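Long-range contacts in protein synthesis inhibitor I (Hordeum vulgare, PDB 4FBC), which belongs to the ribosome-inactivating protein family, whose members inhibit protein synthesis, and here holds adenosine monophosphate in a pocket: residues A43-H47 / L221-D225; F15-F19 / F31-I35; K5-V10 / G105-G109; S94-W100 / L146-K151. The protein carries 3 engineered substitutions. All blocks are in the same frame, centred on the assembly; numbering follows the deposited sequence.

In the fold
Interactions 2 and 4 serve the same six-stranded mixed sheet: interaction 2 packs helix 25-39 on its edge strand 16-20, whereas interaction 4 ties the hairpin of strands 89-93 and 99-101 to the chain leaving helix 136-147. The first is nearest the centre of the chain and held by apolar and aromatic packing; the second is peripheral and rich in polar bonds. Interaction 3, about 17 Å from interaction 4 between centres, joins two irregular segments by one backbone bond and small apolar patches. Interaction 1 lies on the other side of the chain's centre from interaction 4, about 40 Å away between centres, and mixes histidines, a carboxylate, hydroxyls and leucines at the C-terminal part of helix 214-225.

Interaction 1: A43-H47 / L221-D225; sequences AHFSH and LLKTD
His-47 and Ser-46 meet Leu-221, Thr-224 and Asp-225 where the small antiparallel hairpin of strands 45-46 and 49-50 rests on the C-terminal part of helix 214-225. The imidazole of His-47 carries much of the contact. Its CB points toward the helix, and CG, beside the backbone N and anti to the carbonyl carbon (chi1 -59°), already lies near Leu-221 CD1. That methyl covers one ring face, 3.6 Å from the centroid of the His-47 ring in a CH-pi contact and displaced toward the CD2-NE2 side. At the tip, His-47 NE2 donates to Thr-224 OG1 (2.8 Å), a somewhat bent bond with the hydroxyl tilted 22° out of the ring plane. The hydroxyl accepts here while donating its own proton to Leu-221 O, 2.6 Å from Thr-224 OG1, back within the helix. Leu-221 O also receives the backbone N of Thr-224, so two donors from one residue grip it. Asp-225 OD1 comes within 3.2 Å of His-47 NE2, but the angle there is too poor for a hydrogen bond. Ala-248 and Ala-252 of helix 248-254 pack on the same imidazole.

Ser-46 reaches the carboxylate more directly: Ser-46 OG donates to the syn lone pair of Asp-225 OD2 at 2.6 Å. Leu-222 CD2 meanwhile packs against His-44 NE2 at 3.7 Å. Two waters complete the join. One links Asp-225 OD1 to His-47 N; the other, in the plane of the His-44 ring, donates to Asp-225 OD2 and lies 3.0 Å from His-44 NE2.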
loop_
_atom_site.group_PDB
_atom_site.type_symbol
_atom_site.label_atom_id
_atom_site.label_comp_id
_atom_site.label_asym_id
_atom_site.label_seq_id
_atom_site.Cartn_x
_atom_site.Cartn_y
_atom_site.Cartn_z
ATOM N N ALA A 43 8.299 17.204 6.205
ATOM C CA ALA A 43 9.004 17.598 7.423
ATOM C C ALA A 43 9.554 16.424 8.230
ATOM O O ALA A 43 10.167 16.624 9.283
ATOM C CB ALA A 43 8.083 18.456 8.320
ATOM N N HIS A 44 9.329 15.204 7.755
ATOM C CA HIS A 44 9.711 14.035 8.544
ATOM C C HIS A 44 10.194 12.878 7.672
ATOM O O HIS A 44 9.387 12.152 7.074
ATOM C CB HIS A 44 8.521 13.576 9.411
ATOM C CG HIS A 44 8.871 12.523 10.418
ATOM N ND1 HIS A 44 7.919 11.737 11.033
ATOM C CD2 HIS A 44 10.067 12.130 10.912
ATOM C CE1 HIS A 44 8.518 10.904 11.869
ATOM N NE2 HIS A 44 9.820 11.122 11.817
ATOM N N PHE A 45 11.514 12.719 7.597
ATOM C CA PHE A 45 12.115 11.549 6.964
ATOM C C PHE A 45 12.853 10.758 8.028
ATOM O O PHE A 45 13.195 11.299 9.077
ATOM C CB PHE A 45 13.149 11.983 5.916
ATOM C CG PHE A 45 12.563 12.550 4.668
ATOM C CD1 PHE A 45 12.063 13.849 4.647
ATOM C CD2 PHE A 45 12.576 11.812 3.492
ATOM C CE1 PHE A 45 11.540 14.385 3.465
ATOM C CE2 PHE A 45 12.050 12.335 2.312
ATOM C CZ PHE A 45 11.530 13.627 2.305
ATOM N N SER A 46 13.121 9.479 7.754
ATOM C CA SER A 46 13.978 8.660 8.616
ATOM C C SER A 46 14.983 7.949 7.730
ATOM O O SER A 46 14.583 7.182 6.856
ATOM C CB SER A 46 13.149 7.605 9.361
ATOM O OG SER A 46 13.976 6.823 10.218
ATOM N N HIS A 47 16.276 8.198 7.965
ATOM C CA HIS A 47 17.354 7.621 7.144
ATOM C C HIS A 47 17.084 7.842 5.660
ATOM O O HIS A 47 17.267 6.939 4.825
ATOM C CB HIS A 47 17.533 6.133 7.466
ATOM C CG HIS A 47 17.859 5.873 8.905
ATOM N ND1 HIS A 47 19.088 5.404 9.319
ATOM C CD2 HIS A 47 17.122 6.045 10.028
ATOM C CE1 HIS A 47 19.088 5.285 10.636
ATOM N NE2 HIS A 47 17.910 5.668 11.090
ATOM N N LEU A 221 12.895 1.531 13.013
ATOM C CA LEU A 221 13.782 2.527 12.432
ATOM C C LEU A 221 13.604 3.900 13.088
ATOM O O LEU A 221 14.593 4.578 13.379
ATOM C CB LEU A 221 13.594 2.617 10.913
ATOM C CG LEU A 221 14.670 3.448 10.226
ATOM C CD1 LEU A 221 16.062 2.839 10.446
ATOM C CD2 LEU A 221 14.363 3.540 8.738
ATOM N N LEU A 222 12.354 4.299 13.336
ATOM C CA LEU A 222 12.080 5.591 13.983
ATOM C C LEU A 222 12.779 5.743 15.334
ATOM O O LEU A 222 13.217 6.838 15.703
ATOM C CB LEU A 222 10.572 5.804 14.150
ATOM C CG LEU A 222 9.810 6.072 12.847
ATOM C CD1 LEU A 222 8.301 5.949 13.054
ATOM C CD2 LEU A 222 10.166 7.451 12.315
ATOM N N LYS A 223 12.871 4.647 16.078
ATOM C CA LYS A 223 13.544 4.666 17.376
ATOM C C LYS A 223 15.008 5.073 17.274
ATOM O O LYS A 223 15.554 5.698 18.188
ATOM C CB LYS A 223 13.406 3.305 18.067
ATOM C CG LYS A 223 12.012 3.050 18.606
ATOM C CD LYS A 223 11.886 1.680 19.231
ATOM C CE LYS A 223 10.469 1.461 19.742
ATOM N NZ LYS A 223 10.301 0.110 20.373
ATOM N N THR A 224 15.649 4.744 16.159
ATOM C CA THR A 224 17.063 5.071 16.001
ATOM C C THR A 224 17.314 6.565 15.762
ATOM O O THR A 224 18.446 7.049 15.901
ATOM C CB THR A 224 17.735 4.220 14.881
ATOM O OG1 THR A 224 17.200 4.592 13.606
ATOM C CG2 THR A 224 17.511 2.727 15.128
ATOM N N ASP A 225 16.257 7.299 15.421
ATOM C CA ASP A 225 16.378 8.739 15.175
ATOM C C ASP A 225 16.302 9.572 16.455
ATOM O O ASP A 225 16.701 10.744 16.471
ATOM C CB ASP A 225 15.287 9.216 14.216
ATOM C CG ASP A 225 15.354 8.538 12.867
ATOM O OD1 ASP A 225 16.471 8.165 12.427
ATOM O OD2 ASP A 225 14.278 8.403 12.240
HETATM O O HOH W 1 12.299 10.121 13.112
HETATM O O HOH W 2 17.330 9.853 10.153
#

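Interaction 2: F15-F19 / F31-I35; sequences FTATF and FIAGI
At the edge strand 16-20 of the six-stranded mixed sheet, Phe-31 of helix 25-39 inserts its ring against the strand, one face turned to Phe-19 CB and one edge to the backbone at Ala-17. Phe-19 CB stands almost exactly over the middle of that ring, 3.6 Å from the centroid of Phe-31 and only 4° off the normal, as a CH-pi contact. The phenyl group of Phe-19 then leads off from the helix segment. The two aromatic planes are near parallel, 23° apart, yet slid so far that they barely overlap. Along the CD1-CE1 side of the Phe-31 ring, Ala-17 CB lies 3.7 Å from Phe-31 CE1 and Thr-18 O is 3.5 Å from Phe-31 CD1, both approaching obliquely.

Strand 16-20, helix 25-39 and the parallel neighbouring strand 64-70 form a beta-alpha-beta crossover, and this contact packs its helix on its first strand. The local axes of strand 16-19 and helix 31-35 run antiparallel, at 172°, with a closest approach of 8.7 Å. One helical turn after Phe-31, Ile-35 meets the same alanine methyl: its CG1 lies beside the backbone N and brings Ile-35 CG1 to 3.5 Å from Ala-17 CB. Phe-15 adds a looser contact, with Phe-15 CZ 4.4 Å from Ile-35 CG2; its ring also stacks with Phe-65. Ile-32, pointing away from the strand, and Ile-35 also touch Thr-178 of helix 157-179.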
loop_
_atom_site.group_PDB
_atom_site.type_symbol
_atom_site.label_atom_id
_atom_site.label_comp_id
_atom_site.label_asym_id
_atom_site.label_seq_id
_atom_site.Cartn_x
_atom_site.Cartn_y
_atom_site.Cartn_z
ATOM N N PHE A 15 -4.351 13.083 -4.735
ATOM C CA PHE A 15 -3.683 12.900 -6.018
ATOM C C PHE A 15 -4.137 11.592 -6.646
ATOM O O PHE A 15 -4.762 10.752 -5.987
ATOM C CB PHE A 15 -2.150 12.914 -5.867
ATOM C CG PHE A 15 -1.605 11.782 -5.036
ATOM C CD1 PHE A 15 -1.541 11.892 -3.657
ATOM C CD2 PHE A 15 -1.153 10.613 -5.636
ATOM C CE1 PHE A 15 -1.052 10.861 -2.880
ATOM C CE2 PHE A 15 -0.647 9.565 -4.864
ATOM C CZ PHE A 15 -0.594 9.690 -3.489
ATOM N N THR A 16 -3.826 11.427 -7.926
ATOM C CA THR A 16 -4.091 10.171 -8.607
ATOM C C THR A 16 -2.800 9.664 -9.239
ATOM O O THR A 16 -2.105 10.412 -9.932
ATOM C CB THR A 16 -5.186 10.309 -9.677
ATOM O OG1 THR A 16 -6.428 10.653 -9.043
ATOM C CG2 THR A 16 -5.367 8.997 -10.432
ATOM N N ALA A 17 -2.467 8.404 -8.974
ATOM C CA ALA A 17 -1.337 7.755 -9.638
ATOM C C ALA A 17 -1.885 6.768 -10.652
ATOM O O ALA A 17 -2.799 6.004 -10.350
ATOM C CB ALA A 17 -0.441 7.038 -8.619
ATOM N N THR A 18 -1.323 6.762 -11.858
ATOM C CA THR A 18 -1.851 5.919 -12.918
ATOM C C THR A 18 -0.764 4.995 -13.449
ATOM O O THR A 18 0.388 5.411 -13.619
ATOM C CB THR A 18 -2.439 6.775 -14.068
ATOM O OG1 THR A 18 -3.555 7.531 -13.578
ATOM C CG2 THR A 18 -2.910 5.900 -15.219
ATOM N N PHE A 19 -1.121 3.733 -13.671
ATOM C CA PHE A 19 -0.196 2.787 -14.278
ATOM C C PHE A 19 -0.885 1.974 -15.366
ATOM O O PHE A 19 -1.975 1.435 -15.171
ATOM C CB PHE A 19 0.414 1.859 -13.218
ATOM C CG PHE A 19 1.403 0.865 -13.774
ATOM C CD1 PHE A 19 2.589 1.296 -14.362
ATOM C CD2 PHE A 19 1.150 -0.501 -13.706
ATOM C CE1 PHE A 19 3.507 0.384 -14.872
ATOM C CE2 PHE A 19 2.064 -1.430 -14.214
ATOM C CZ PHE A 19 3.244 -0.983 -14.804
ATOM N N PHE A 31 6.199 4.828 -11.144
ATOM C CA PHE A 31 4.827 4.880 -10.605
ATOM C C PHE A 31 4.812 4.691 -9.080
ATOM O O PHE A 31 4.241 5.508 -8.350
ATOM C CB PHE A 31 3.981 3.840 -11.365
ATOM C CG PHE A 31 2.743 3.358 -10.646
ATOM C CD1 PHE A 31 1.611 4.161 -10.540
ATOM C CD2 PHE A 31 2.695 2.067 -10.139
ATOM C CE1 PHE A 31 0.460 3.685 -9.888
ATOM C CE2 PHE A 31 1.551 1.583 -9.492
ATOM C CZ PHE A 31 0.442 2.390 -9.376
ATOM N N ILE A 32 5.467 3.638 -8.599
ATOM C CA ILE A 32 5.559 3.388 -7.152
ATOM C C ILE A 32 6.279 4.514 -6.413
ATOM O O ILE A 32 5.812 4.980 -5.368
ATOM C CB ILE A 32 6.232 2.033 -6.845
ATOM C CG1 ILE A 32 5.371 0.869 -7.361
ATOM C CG2 ILE A 32 6.534 1.883 -5.321
ATOM C CD1 ILE A 32 3.930 0.838 -6.773
ATOM N N ALA A 33 7.414 4.966 -6.942
ATOM C CA ALA A 33 8.150 6.041 -6.285
ATOM C C ALA A 33 7.336 7.334 -6.179
ATOM O O ALA A 33 7.465 8.093 -5.212
ATOM C CB ALA A 33 9.483 6.296 -7.008
ATOM N N GLY A 34 6.492 7.575 -7.171
ATOM C CA GLY A 34 5.704 8.797 -7.222
ATOM C C GLY A 34 4.619 8.769 -6.160
ATOM O O GLY A 34 4.314 9.806 -5.563
ATOM N N ILE A 35 4.039 7.592 -5.932
ATOM C CA ILE A 35 3.086 7.407 -4.825
ATOM C C ILE A 35 3.755 7.718 -3.484
ATOM O O ILE A 35 3.218 8.487 -2.676
ATOM C CB ILE A 35 2.467 5.991 -4.799
ATOM C CG1 ILE A 35 1.662 5.750 -6.081
ATOM C CG2 ILE A 35 1.558 5.824 -3.572
ATOM C CD1 ILE A 35 1.136 4.345 -6.260
#

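Interaction 3: K5-V10 / G105-G109; sequences KMAKNV and GLIPG
Two irregular backbones meet through a single hydrogen bond, from Ala-7 N to Leu-106 O (2.9 Å), with an N-H...O angle of 152°. The CA atoms of Met-6 and Leu-106 approach each other closely beside it, at 4.8 Å. Met-6 lies along the outer part of the join. Its CG sits beside the backbone N, which brings Met-6 CG to 3.2 Å from Gly-105 O, and the bend at chi3 (-61°) turns the methyl group so that Met-6 CE is 4.1 Å from Pro-108 CG. These two side chains run alongside each other, pointing opposite ways.

On the inner part, Ala-7 CB points toward the loop and meets one branch of Leu-106, with Ala-7 CB and Leu-106 CD1 4.0 Å apart. Pro-108 CD lies 3.6 Å from Ala-7 O. Further along, the side chains of Val-10 and Ile-107 lie roughly perpendicular; Val-10 CG1 is 3.7 Å from Ile-107 CG2, and the other Val-10 methyl touches the same isoleucine.

The contact brings the N-terminal segment that leads into strand 16-20 against the loop between strands 99-101 and 111-112. Glu-101 holds that loop by accepting from Gly-105 N and Ile-107 N, while Trp-64 of strand 64-70 packs on Ala-7 and Val-10.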
loop_
_atom_site.group_PDB
_atom_site.type_symbol
_atom_site.label_atom_id
_atom_site.label_comp_id
_atom_site.label_asym_id
_atom_site.label_seq_id
_atom_site.Cartn_x
_atom_site.Cartn_y
_atom_site.Cartn_z
ATOM N N LYS A 5 -18.455 5.885 12.006
ATOM C CA LYS A 5 -18.777 7.021 11.145
ATOM C C LYS A 5 -18.158 6.853 9.756
ATOM O O LYS A 5 -17.113 6.220 9.604
ATOM C CB LYS A 5 -18.327 8.333 11.796
ATOM C CG LYS A 5 -18.857 9.588 11.110
ATOM C CD LYS A 5 -20.340 9.464 10.785
ATOM C CE LYS A 5 -20.787 10.548 9.810
ATOM N NZ LYS A 5 -21.401 9.978 8.574
ATOM N N MET A 6 -18.814 7.416 8.745
ATOM C CA MET A 6 -18.387 7.231 7.363
ATOM C C MET A 6 -17.163 8.071 7.003
ATOM O O MET A 6 -16.965 9.169 7.528
ATOM C CB MET A 6 -19.543 7.538 6.403
ATOM C CG MET A 6 -20.708 6.562 6.516
ATOM S SD MET A 6 -21.783 6.585 5.065
ATOM C CE MET A 6 -22.346 8.288 5.071
ATOM N N ALA A 7 -16.343 7.542 6.101
ATOM C CA ALA A 7 -15.189 8.280 5.587
ATOM C C ALA A 7 -15.628 9.504 4.793
ATOM O O ALA A 7 -16.749 9.547 4.274
ATOM C CB ALA A 7 -14.343 7.373 4.704
ATOM N N LYS A 8 -14.733 10.486 4.695
ATOM C CA LYS A 8 -14.962 11.695 3.899
ATOM C C LYS A 8 -13.935 11.804 2.776
ATOM O O LYS A 8 -12.834 11.278 2.899
ATOM C CB LYS A 8 -14.845 12.944 4.777
ATOM C CG LYS A 8 -15.827 12.994 5.934
ATOM C CD LYS A 8 -15.693 14.296 6.718
ATOM C CE LYS A 8 -16.607 14.290 7.939
ATOM N NZ LYS A 8 -16.511 15.561 8.712
ATOM N N ASN A 9 -14.298 12.492 1.695
ATOM C CA ASN A 9 -13.374 12.781 0.590
ATOM C C ASN A 9 -12.877 11.560 -0.186
ATOM O O ASN A 9 -11.834 11.628 -0.833
ATOM C CB ASN A 9 -12.172 13.589 1.097
ATOM C CG ASN A 9 -12.583 14.833 1.850
ATOM O OD1 ASN A 9 -13.468 15.566 1.413
ATOM N ND2 ASN A 9 -11.951 15.074 2.991
ATOM N N VAL A 10 -13.615 10.453 -0.135
ATOM C CA VAL A 10 -13.214 9.253 -0.874
ATOM C C VAL A 10 -13.119 9.525 -2.382
ATOM O O VAL A 10 -12.245 8.981 -3.070
ATOM C CB VAL A 10 -14.163 8.075 -0.587
ATOM C CG1 VAL A 10 -13.830 6.889 -1.472
ATOM C CG2 VAL A 10 -14.072 7.682 0.874
ATOM N N GLY A 105 -20.401 -0.037 5.217
ATOM C CA GLY A 105 -20.776 1.251 5.774
ATOM C C GLY A 105 -19.703 2.329 5.806
ATOM O O GLY A 105 -19.942 3.418 6.327
ATOM N N LEU A 106 -18.533 2.057 5.232
ATOM C CA LEU A 106 -17.434 3.028 5.300
ATOM C C LEU A 106 -17.535 4.138 4.245
ATOM O O LEU A 106 -17.427 5.327 4.569
ATOM C CB LEU A 106 -16.069 2.320 5.200
ATOM C CG LEU A 106 -14.815 3.197 5.319
ATOM C CD1 LEU A 106 -14.751 3.902 6.672
ATOM C CD2 LEU A 106 -13.540 2.379 5.070
ATOM N N ILE A 107 -17.725 3.749 2.987
ATOM C CA ILE A 107 -17.750 4.710 1.884
ATOM C C ILE A 107 -19.175 5.073 1.474
ATOM O O ILE A 107 -19.961 4.197 1.118
ATOM C CB ILE A 107 -16.982 4.182 0.647
ATOM C CG1 ILE A 107 -15.549 3.808 1.031
ATOM C CG2 ILE A 107 -17.003 5.209 -0.486
ATOM C CD1 ILE A 107 -14.739 3.168 -0.110
ATOM N N PRO A 108 -19.504 6.377 1.507
ATOM C CA PRO A 108 -20.834 6.848 1.099
ATOM C C PRO A 108 -21.254 6.330 -0.279
ATOM O O PRO A 108 -20.543 6.540 -1.267
ATOM C CB PRO A 108 -20.664 8.373 1.054
ATOM C CG PRO A 108 -19.571 8.654 2.031
ATOM C CD PRO A 108 -18.623 7.486 1.917
ATOM N N GLY A 109 -22.392 5.641 -0.337
ATOM C CA GLY A 109 -22.963 5.207 -1.601
ATOM C C GLY A 109 -22.391 3.917 -2.161
ATOM O O GLY A 109 -22.862 3.403 -3.175
#

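Interaction 4: S94-W100 / L146-K151; sequences SSDGTWW and LHGRTK
Asp-96 OD1 is gripped by two donors from its own segment, Ser-94 OG at 2.7 Å and Thr-98 N at 3.2 Å, which arrive from opposite faces of the carboxylate plane. With OD1 so engaged, Asp-96 OD2 is turned to the other segment, where it accepts from Lys-151 N (3.1 Å) on its syn side in a nearly straight bond of 167°. The hydroxyl of Ser-94 works in both senses, since Trp-100 NE1 donates to Ser-94 OG almost in the indole plane and helps fix the rotation of the ring.

The bond from Thr-98 N makes an Asx turn, set on a type I beta turn from Ser-94 to Gly-97 at the end of the hairpin of strands 89-93 and 99-101. The chain leaving helix 136-147 wraps this hairpin end. Ser-95 N donates to His-147 O (2.8 Å), and Ser-95 CB lies over one face of the His-147 imidazole. A water donates to Arg-149 O, bonds Ser-95 OG and weakly accepts from Asp-96 N.

Trp-100 is covered on both faces, by Thr-98 CG2 on one and by the extended chain of Arg-149 on the other. Arg-149 CD stands 3.5 Å from the centroid of the six-membered ring of Trp-100, and the guanidinium follows, its plane 85° to the indole, in a cation-pi contact with Arg-149 CZ 4.3 Å from that centroid. Arg-149 NH2 is hydrogen-bonded to Gln-160 OE1 of helix 157-179.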
loop_
_atom_site.group_PDB
_atom_site.type_symbol
_atom_site.label_atom_id
_atom_site.label_comp_id
_atom_site.label_asym_id
_atom_site.label_seq_id
_atom_site.Cartn_x
_atom_site.Cartn_y
_atom_site.Cartn_z
ATOM N N SER A 94 -15.852 -0.149 -10.474
ATOM C CA SER A 94 -16.021 -0.968 -11.670
ATOM C C SER A 94 -16.468 -0.125 -12.867
ATOM O O SER A 94 -16.767 1.059 -12.721
ATOM C CB SER A 94 -17.007 -2.108 -11.406
ATOM O OG SER A 94 -18.246 -1.633 -10.906
ATOM N N SER A 95 -16.501 -0.734 -14.049
ATOM C CA SER A 95 -16.776 0.008 -15.284
ATOM C C SER A 95 -18.186 0.606 -15.376
ATOM O O SER A 95 -18.401 1.577 -16.108
ATOM C CB SER A 95 -16.489 -0.866 -16.512
ATOM O OG SER A 95 -17.284 -2.036 -16.503
ATOM N N ASP A 96 -19.142 0.035 -14.645
ATOM C CA ASP A 96 -20.510 0.564 -14.649
ATOM C C ASP A 96 -20.675 1.721 -13.664
ATOM O O ASP A 96 -21.778 2.237 -13.480
ATOM C CB ASP A 96 -21.529 -0.542 -14.354
ATOM C CG ASP A 96 -21.431 -1.077 -12.933
ATOM O OD1 ASP A 96 -20.398 -0.860 -12.266
ATOM O OD2 ASP A 96 -22.393 -1.728 -12.482
ATOM N N GLY A 97 -19.577 2.113 -13.020
ATOM C CA GLY A 97 -19.589 3.253 -12.120
ATOM C C GLY A 97 -19.811 2.914 -10.655
ATOM O O GLY A 97 -19.814 3.798 -9.801
ATOM N N THR A 98 -19.985 1.631 -10.358
ATOM C CA THR A 98 -20.249 1.198 -8.987
ATOM C C THR A 98 -18.985 1.227 -8.127
ATOM O O THR A 98 -17.979 0.605 -8.475
ATOM C CB THR A 98 -20.833 -0.230 -8.947
ATOM O OG1 THR A 98 -22.056 -0.275 -9.692
ATOM C CG2 THR A 98 -21.115 -0.646 -7.520
ATOM N N TRP A 99 -19.041 1.943 -7.006
ATOM C CA TRP A 99 -17.996 1.849 -5.987
ATOM C C TRP A 99 -18.249 0.646 -5.085
ATOM O O TRP A 99 -19.332 0.508 -4.495
ATOM C CB TRP A 99 -17.930 3.129 -5.148
ATOM C CG TRP A 99 -17.081 4.219 -5.753
ATOM C CD1 TRP A 99 -17.517 5.356 -6.366
ATOM C CD2 TRP A 99 -15.645 4.265 -5.796
ATOM N NE1 TRP A 99 -16.443 6.107 -6.793
ATOM C CE2 TRP A 99 -15.285 5.461 -6.449
ATOM C CE3 TRP A 99 -14.635 3.414 -5.340
ATOM C CZ2 TRP A 99 -13.948 5.823 -6.661
ATOM C CZ3 TRP A 99 -13.314 3.768 -5.557
ATOM C CH2 TRP A 99 -12.982 4.966 -6.207
ATOM N N TRP A 100 -17.253 -0.230 -5.005
ATOM C CA TRP A 100 -17.296 -1.386 -4.124
ATOM C C TRP A 100 -16.408 -1.098 -2.926
ATOM O O TRP A 100 -15.351 -0.487 -3.069
ATOM C CB TRP A 100 -16.808 -2.632 -4.864
ATOM C CG TRP A 100 -17.621 -2.927 -6.082
ATOM C CD1 TRP A 100 -17.411 -2.460 -7.348
ATOM C CD2 TRP A 100 -18.786 -3.756 -6.147
ATOM N NE1 TRP A 100 -18.373 -2.953 -8.199
ATOM C CE2 TRP A 100 -19.231 -3.746 -7.484
ATOM C CE3 TRP A 100 -19.501 -4.497 -5.202
ATOM C CZ2 TRP A 100 -20.359 -4.455 -7.900
ATOM C CZ3 TRP A 100 -20.614 -5.204 -5.618
ATOM C CH2 TRP A 100 -21.032 -5.179 -6.955
ATOM N N LEU A 146 -12.017 -7.190 -11.333
ATOM C CA LEU A 146 -12.638 -6.159 -10.501
ATOM C C LEU A 146 -13.316 -5.082 -11.350
ATOM O O LEU A 146 -14.388 -4.584 -11.002
ATOM C CB LEU A 146 -11.612 -5.529 -9.544
ATOM C CG LEU A 146 -10.920 -6.468 -8.553
ATOM C CD1 LEU A 146 -10.060 -5.696 -7.552
ATOM C CD2 LEU A 146 -11.921 -7.355 -7.811
ATOM N N HIS A 147 -12.698 -4.724 -12.471
ATOM C CA HIS A 147 -13.248 -3.667 -13.315
ATOM C C HIS A 147 -14.545 -4.111 -13.994
ATOM O O HIS A 147 -15.393 -3.280 -14.318
ATOM C CB HIS A 147 -12.237 -3.249 -14.379
ATOM C CG HIS A 147 -12.510 -1.912 -14.993
ATOM N ND1 HIS A 147 -12.368 -1.674 -16.342
ATOM C CD2 HIS A 147 -12.885 -0.734 -14.440
ATOM C CE1 HIS A 147 -12.654 -0.409 -16.596
ATOM N NE2 HIS A 147 -12.972 0.183 -15.458
ATOM N N GLY A 148 -14.691 -5.415 -14.213
ATOM C CA GLY A 148 -15.843 -5.946 -14.925
ATOM C C GLY A 148 -17.039 -6.284 -14.046
ATOM O O GLY A 148 -18.107 -6.651 -14.544
ATOM N N ARG A 149 -16.857 -6.167 -12.736
ATOM C CA ARG A 149 -17.932 -6.411 -11.777
ATOM C C ARG A 149 -19.102 -5.457 -12.033
ATOM O O ARG A 149 -18.903 -4.266 -12.243
ATOM C CB ARG A 149 -17.390 -6.228 -10.351
ATOM C CG ARG A 149 -18.242 -6.842 -9.261
ATOM C CD ARG A 149 -17.592 -6.701 -7.890
ATOM N NE ARG A 149 -18.445 -7.266 -6.847
ATOM C CZ ARG A 149 -18.414 -8.540 -6.479
ATOM N NH1 ARG A 149 -17.560 -9.371 -7.063
ATOM N NH2 ARG A 149 -19.225 -8.981 -5.524
ATOM N N THR A 150 -20.327 -5.969 -12.053
ATOM C CA THR A 150 -21.472 -5.066 -12.133
ATOM C C THR A 150 -22.366 -5.216 -10.907
ATOM O O THR A 150 -22.415 -6.281 -10.281
ATOM C CB THR A 150 -22.293 -5.222 -13.441
ATOM O OG1 THR A 150 -23.399 -6.106 -13.215
ATOM C CG2 THR A 150 -21.426 -5.761 -14.576
ATOM N N LYS A 151 -23.058 -4.132 -10.569
ATOM C CA LYS A 151 -23.899 -4.079 -9.382
ATOM C C LYS A 151 -24.980 -5.157 -9.405
ATOM O O LYS A 151 -25.396 -5.648 -8.356
ATOM C CB LYS A 151 -24.538 -2.693 -9.259
ATOM C CG LYS A 151 -24.962 -2.322 -7.842
ATOM C CD LYS A 151 -25.638 -0.957 -7.807
ATOM C CE LYS A 151 -25.184 -0.149 -6.603
ATOM N NZ LYS A 151 -26.211 0.838 -6.146
HETATM O O HOH W 3 -18.877 -3.025 -14.593
#